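Local coordinates for protein-glutamine gamma-glutamyltransferase 2 (Pagrus major, PDB 1G0D) that probably catalyses the calcium-dependent cross-linking of peptide-bound glutamines to lysines or other primary amines, at residues A[247-252]-A[272-277]; A[254-259]-A[279-284]. One frame throughout, in Å; residues are numbered along the deposited sequence.

Contact 1: residues A[247-252]-A[272-277]; sequences YRWTGS and CWVFAA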
loop_
_atom_site.group_PDB
_atom_site.type_symbol
_atom_site.label_atom_id
_atom_site.label_comp_id
_atom_site.label_asym_id
_atom_site.label_seq_id
_atom_site.Cartn_x
_atom_site.Cartn_y
_atom_site.Cartn_z
ATOM N N TYR A 247 2.689 2.579 -12.921
ATOM C CA TYR A 247 1.863 3.775 -12.790
ATOM C C TYR A 247 0.476 3.653 -13.450
ATOM O O TYR A 247 -0.352 4.570 -13.364
ATOM C CB TYR A 247 2.632 4.976 -13.353
ATOM C CG TYR A 247 2.618 4.998 -14.845
ATOM C CD1 TYR A 247 3.621 4.370 -15.574
ATOM C CD2 TYR A 247 1.557 5.578 -15.541
ATOM C CE1 TYR A 247 3.569 4.304 -16.969
ATOM C CE2 TYR A 247 1.489 5.519 -16.930
ATOM C CZ TYR A 247 2.500 4.875 -17.644
ATOM O OH TYR A 247 2.432 4.800 -19.024
ATOM N N ARG A 248 0.226 2.507 -14.082
ATOM C CA ARG A 248 -1.035 2.246 -14.768
ATOM C C ARG A 248 -2.160 1.758 -13.858
ATOM O O ARG A 248 -3.311 2.087 -14.059
ATOM C CB ARG A 248 -0.836 1.167 -15.854
ATOM C CG ARG A 248 -0.243 1.635 -17.181
ATOM C CD ARG A 248 -1.298 2.163 -18.119
ATOM N NE ARG A 248 -1.462 1.342 -19.316
ATOM C CZ ARG A 248 -2.629 1.190 -19.939
ATOM N NH1 ARG A 248 -2.697 0.433 -21.017
ATOM N NH2 ARG A 248 -3.738 1.779 -19.470
ATOM N N TRP A 249 -1.836 0.940 -12.875
ATOM C CA TRP A 249 -2.869 0.379 -12.043
ATOM C C TRP A 249 -3.640 1.334 -11.167
ATOM O O TRP A 249 -3.071 2.214 -10.527
ATOM C CB TRP A 249 -2.298 -0.721 -11.163
ATOM C CG TRP A 249 -1.315 -1.668 -11.813
ATOM C CD1 TRP A 249 0.028 -1.673 -11.605
ATOM C CD2 TRP A 249 -1.604 -2.860 -12.569
ATOM N NE1 TRP A 249 0.593 -2.785 -12.163
ATOM C CE2 TRP A 249 -0.375 -3.541 -12.764
ATOM C CE3 TRP A 249 -2.774 -3.425 -13.096
ATOM C CZ2 TRP A 249 -0.271 -4.769 -13.464
ATOM C CZ3 TRP A 249 -2.675 -4.653 -13.791
ATOM C CH2 TRP A 249 -1.424 -5.308 -13.962
ATOM N N THR A 250 -4.956 1.133 -11.126
ATOM C CA THR A 250 -5.831 1.947 -10.283
ATOM C C THR A 250 -6.430 1.101 -9.158
ATOM O O THR A 250 -7.250 1.582 -8.383
ATOM C CB THR A 250 -6.968 2.556 -11.093
ATOM O OG1 THR A 250 -7.411 1.635 -12.103
ATOM C CG2 THR A 250 -6.475 3.813 -11.749
ATOM N N GLY A 251 -5.993 -0.162 -9.069
ATOM C CA GLY A 251 -6.490 -1.073 -8.052
ATOM C C GLY A 251 -5.773 -2.409 -7.913
ATOM O O GLY A 251 -5.044 -2.829 -8.802
ATOM N N SER A 252 -6.037 -3.112 -6.815
ATOM C CA SER A 252 -5.369 -4.383 -6.551
ATOM C C SER A 252 -5.982 -5.639 -7.110
ATOM O O SER A 252 -5.276 -6.609 -7.330
ATOM C CB SER A 252 -5.193 -4.565 -5.047
ATOM O OG SER A 252 -4.730 -3.352 -4.452
ATOM N N CYS A 272 7.022 0.401 -5.376
ATOM C CA CYS A 272 6.639 0.466 -3.968
ATOM C C CYS A 272 5.193 0.742 -3.572
ATOM O O CYS A 272 4.652 -0.037 -2.788
ATOM C CB CYS A 272 7.600 1.346 -3.168
ATOM S SG CYS A 272 7.360 3.059 -3.298
ATOM N N TRP A 273 4.535 1.775 -4.084
ATOM C CA TRP A 273 3.127 1.998 -3.686
ATOM C C TRP A 273 2.132 0.932 -4.228
ATOM O O TRP A 273 1.052 0.755 -3.659
ATOM C CB TRP A 273 2.642 3.414 -4.065
ATOM C CG TRP A 273 2.361 3.510 -5.485
ATOM C CD1 TRP A 273 1.179 3.237 -6.109
ATOM C CD2 TRP A 273 3.316 3.753 -6.516
ATOM N NE1 TRP A 273 1.343 3.281 -7.466
ATOM C CE2 TRP A 273 2.652 3.596 -7.747
ATOM C CE3 TRP A 273 4.677 4.084 -6.522
ATOM C CZ2 TRP A 273 3.303 3.759 -8.975
ATOM C CZ3 TRP A 273 5.317 4.244 -7.727
ATOM C CH2 TRP A 273 4.633 4.082 -8.938
ATOM N N VAL A 274 2.466 0.233 -5.317
ATOM C CA VAL A 274 1.595 -0.832 -5.841
ATOM C C VAL A 274 1.685 -2.121 -4.978
ATOM O O VAL A 274 0.720 -2.897 -4.901
ATOM C CB VAL A 274 1.982 -1.221 -7.278
ATOM C CG1 VAL A 274 1.077 -2.298 -7.761
ATOM C CG2 VAL A 274 1.845 -0.075 -8.173
ATOM N N PHE A 275 2.845 -2.337 -4.340
ATOM C CA PHE A 275 3.107 -3.485 -3.454
ATOM C C PHE A 275 2.332 -3.225 -2.170
ATOM O O PHE A 275 1.732 -4.121 -1.609
ATOM C CB PHE A 275 4.576 -3.565 -3.000
ATOM C CG PHE A 275 5.557 -3.845 -4.082
ATOM C CD1 PHE A 275 5.163 -4.453 -5.269
ATOM C CD2 PHE A 275 6.875 -3.385 -3.951
ATOM C CE1 PHE A 275 6.054 -4.577 -6.321
ATOM C CE2 PHE A 275 7.795 -3.497 -4.996
ATOM C CZ PHE A 275 7.384 -4.091 -6.185
ATOM N N ALA A 276 2.408 -1.993 -1.673
ATOM C CA ALA A 276 1.729 -1.628 -0.442
ATOM C C ALA A 276 0.208 -1.749 -0.610
ATOM O O ALA A 276 -0.448 -2.391 0.222
ATOM C CB ALA A 276 2.119 -0.234 -0.043
ATOM N N ALA A 277 -0.348 -1.159 -1.674
ATOM C CA ALA A 277 -1.781 -1.237 -1.954
ATOM C C ALA A 277 -2.217 -2.676 -2.068
ATOM O O ALA A 277 -3.211 -3.028 -1.492
ATOM C CB ALA A 277 -2.091 -0.572 -3.204
HETATM O O HOH W 1 -0.100 2.644 -9.890
#

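Contact 2: residues A[254-259]-A[279-284]; sequences PILQQW and ACTVLR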
loop_
_atom_site.group_PDB
_atom_site.type_symbol
_atom_site.label_atom_id
_atom_site.label_comp_id
_atom_site.label_asym_id
_atom_site.label_seq_id
_atom_site.Cartn_x
_atom_site.Cartn_y
_atom_site.Cartn_z
ATOM N N PRO A 254 -7.112 -6.493 -10.198
ATOM C CA PRO A 254 -6.621 -7.005 -11.490
ATOM C C PRO A 254 -5.267 -7.698 -11.418
ATOM O O PRO A 254 -4.986 -8.619 -12.171
ATOM C CB PRO A 254 -6.603 -5.766 -12.382
ATOM C CG PRO A 254 -7.526 -4.793 -11.712
ATOM C CD PRO A 254 -7.278 -5.032 -10.244
ATOM N N ILE A 255 -4.426 -7.250 -10.500
ATOM C CA ILE A 255 -3.119 -7.857 -10.295
ATOM C C ILE A 255 -3.316 -9.250 -9.679
ATOM O O ILE A 255 -2.691 -10.220 -10.105
ATOM C CB ILE A 255 -2.290 -7.027 -9.316
ATOM C CG1 ILE A 255 -1.891 -5.715 -9.964
ATOM C CG2 ILE A 255 -1.129 -7.811 -8.847
ATOM C CD1 ILE A 255 -1.505 -4.672 -8.962
ATOM N N LEU A 256 -4.179 -9.336 -8.660
ATOM C CA LEU A 256 -4.456 -10.609 -7.992
ATOM C C LEU A 256 -5.155 -11.617 -8.914
ATOM O O LEU A 256 -4.776 -12.785 -8.959
ATOM C CB LEU A 256 -5.287 -10.388 -6.720
ATOM C CG LEU A 256 -4.655 -9.567 -5.575
ATOM C CD1 LEU A 256 -5.676 -9.324 -4.454
ATOM C CD2 LEU A 256 -3.467 -10.308 -5.003
ATOM N N GLN A 257 -6.155 -11.191 -9.676
ATOM C CA GLN A 257 -6.811 -12.157 -10.545
ATOM C C GLN A 257 -5.813 -12.659 -11.598
ATOM O O GLN A 257 -5.811 -13.843 -11.942
ATOM C CB GLN A 257 -8.060 -11.556 -11.214
ATOM C CG GLN A 257 -9.161 -11.041 -10.264
ATOM C CD GLN A 257 -9.979 -12.151 -9.529
ATOM O OE1 GLN A 257 -9.651 -13.342 -9.591
ATOM N NE2 GLN A 257 -11.052 -11.743 -8.830
ATOM N N GLN A 258 -4.947 -11.769 -12.078
ATOM C CA GLN A 258 -3.940 -12.114 -13.089
ATOM C C GLN A 258 -2.911 -13.116 -12.563
ATOM O O GLN A 258 -2.572 -14.073 -13.244
ATOM C CB GLN A 258 -3.239 -10.842 -13.552
ATOM C CG GLN A 258 -2.376 -11.014 -14.779
ATOM C CD GLN A 258 -1.799 -9.686 -15.322
ATOM O OE1 GLN A 258 -0.580 -9.589 -15.551
ATOM N NE2 GLN A 258 -2.670 -8.672 -15.538
ATOM N N TRP A 259 -2.408 -12.865 -11.353
ATOM C CA TRP A 259 -1.454 -13.740 -10.667
ATOM C C TRP A 259 -2.028 -15.177 -10.495
ATOM O O TRP A 259 -1.363 -16.180 -10.747
ATOM C CB TRP A 259 -1.154 -13.147 -9.284
ATOM C CG TRP A 259 -0.350 -14.039 -8.401
ATOM C CD1 TRP A 259 1.009 -14.175 -8.403
ATOM C CD2 TRP A 259 -0.839 -14.905 -7.348
ATOM N NE1 TRP A 259 1.406 -15.068 -7.422
ATOM C CE2 TRP A 259 0.296 -15.531 -6.763
ATOM C CE3 TRP A 259 -2.113 -15.209 -6.848
ATOM C CZ2 TRP A 259 0.187 -16.438 -5.705
ATOM C CZ3 TRP A 259 -2.218 -16.113 -5.789
ATOM C CH2 TRP A 259 -1.071 -16.713 -5.231
ATOM N N ALA A 279 -0.808 -5.195 -0.710
ATOM C CA ALA A 279 -0.654 -5.790 0.639
ATOM C C ALA A 279 -1.871 -5.395 1.439
ATOM O O ALA A 279 -2.426 -6.208 2.171
ATOM C CB ALA A 279 0.632 -5.264 1.373
ATOM N N CYS A 280 -2.271 -4.133 1.302
ATOM C CA CYS A 280 -3.432 -3.634 1.999
ATOM C C CYS A 280 -4.678 -4.401 1.644
ATOM O O CYS A 280 -5.427 -4.742 2.526
ATOM C CB CYS A 280 -3.673 -2.185 1.663
ATOM S SG CYS A 280 -4.867 -1.381 2.712
ATOM N N THR A 281 -4.908 -4.668 0.364
ATOM C CA THR A 281 -6.112 -5.390 -0.088
ATOM C C THR A 281 -6.236 -6.762 0.537
ATOM O O THR A 281 -7.312 -7.190 0.930
ATOM C CB THR A 281 -6.107 -5.613 -1.608
ATOM O OG1 THR A 281 -6.668 -4.477 -2.270
ATOM C CG2 THR A 281 -6.947 -6.782 -1.968
ATOM N N VAL A 282 -5.119 -7.464 0.612
ATOM C CA VAL A 282 -5.113 -8.804 1.148
ATOM C C VAL A 282 -5.226 -8.866 2.673
ATOM O O VAL A 282 -5.944 -9.691 3.203
ATOM C CB VAL A 282 -3.815 -9.578 0.665
ATOM C CG1 VAL A 282 -3.740 -10.966 1.338
ATOM C CG2 VAL A 282 -3.834 -9.726 -0.884
ATOM N N LEU A 283 -4.516 -8.011 3.385
ATOM C CA LEU A 283 -4.584 -8.052 4.835
ATOM C C LEU A 283 -5.992 -7.544 5.269
ATOM O O LEU A 283 -6.667 -8.146 6.116
ATOM C CB LEU A 283 -3.413 -7.233 5.407
ATOM C CG LEU A 283 -2.031 -7.819 5.039
ATOM C CD1 LEU A 283 -0.977 -6.766 5.208
ATOM C CD2 LEU A 283 -1.695 -9.031 5.898
ATOM N N ARG A 284 -6.464 -6.462 4.658
ATOM C CA ARG A 284 -7.808 -5.993 4.975
ATOM C C ARG A 284 -8.758 -7.179 4.736
ATOM O O ARG A 284 -9.521 -7.537 5.603
ATOM C CB ARG A 284 -8.171 -4.802 4.101
ATOM C CG ARG A 284 -7.833 -3.517 4.779
ATOM C CD ARG A 284 -8.413 -2.307 4.091
ATOM N NE ARG A 284 -7.711 -1.100 4.552
ATOM C CZ ARG A 284 -8.057 0.137 4.215
ATOM N NH1 ARG A 284 -9.095 0.325 3.414
ATOM N NH2 ARG A 284 -7.393 1.192 4.682
#

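Contact 1: residues A[247-252]-A[272-277]
Trp249 and Val274 meet at about a right angle, the indole carbon CD1 of Trp249 lying 4.0 Å from Val274 CG1 and nearly as close to its second methyl, CG2. The approach to the indole is oblique. Placed beside its own backbone N, Val274 CG2 also covers the rim of one face of Trp273, 3.4 Å above the ring plane. That indole rests its edge against the backbone of Tyr247, with Trp273 CZ2 4.1 Å from Tyr247 CA. A water in the plane of the same ring accepts from Trp273 NE1 at 2.9 Å and donates to Trp249 O at 3.1 Å, tying helix to loop through a buried N-H. CG of Trp273 stands between backbone N and carbonyl carbon (chi1 76°), which swings the indole out toward the loop. Segment 272-277 opens the active-site helix of the papain-like transglutaminase core, where the catalytic Cys272 occupies the helix N-terminus and touches His332 on strand 329-339. At the far end of the contact Ser252 OG lies 3.3 Å from Ala277 O, at most a weak hydrogen bond; its main partner is Trp175 NE1. In the second shell, Trp249 NE1 bonds to Tyr269 O, while Tyr515, important for catalysis, packs edge-to-face with Trp273. Tyr247 directs its hydroxyl away from the helix, to Asp666 and Lys671.

Contact 2: residues A[254-259]-A[279-284]
Thr281 OG1 hydrogen-bonds the carbonyl O of Tyr177 and, weakly, Ser252 OG, both outside the two segments. The bond to Tyr177 is consistent with the rotamer that puts CG2 anti to the backbone N and toward Leu256. Thr281 CG2 meets Leu256 CD1 tip to tip at 3.8 Å, the two side chains reaching toward each other between the two helices. Val282, next along the helix, comes in at a slant: its CG2 lies 4.0 Å from Leu256 CD1 and 4.2 Å from Leu256 CD2. One leucine end therefore spans two consecutive residues of the partner helix, CD1 touching both and CD2 only the valine. An extended leucine makes this possible, with CG anti to its carbonyl carbon (chi1 -63°) and CD1 carried outward (chi2 174°). The nearest CA atoms, those of Leu256 and Val282, are 9.3 Å apart, and the two segments bury just 91 Å² between them. It is a light, wholly apolar touch between buried side chains, with no hydrogen bond across, and from segment 254-259 Leu256 alone makes it. Val278, a turn before Val282, also touches Leu256, and Ile255 on Val274 and Val278 adds to the packing of the same two helices of the transglutaminase core. Helix 184-193 borders both partners, packing Ile187 on Trp259 and Cys188 on Val282, while strand 290-298 lies against Cys280 and Leu283 of helix 272-286.

In the fold
Contacts 1 and 2 are successive points along helix 272-286, with centres 10 Å apart. Their segments alternate in sequence: the loop 247-252 passes the first turns of helix 272-286, and helix 253-261 then touches that helix further along, where Leu256 reaches segment 279-284. Ile255, on segment 254-259, packs against both sides of contact 1, its CD1 lying 3.7 Å from Val274 CG1 and its CG1 3.9 Å from Trp249 CE2. Ser252 OG and Thr281 OG1, 3.1 Å apart, form a probable, weak hydrogen bond between the contacts. Contact 1 holds the catalytic Cys272, and its Trp273 side chain comes within about 7 Å of that of His332; contact 2 is away from the annotated sites.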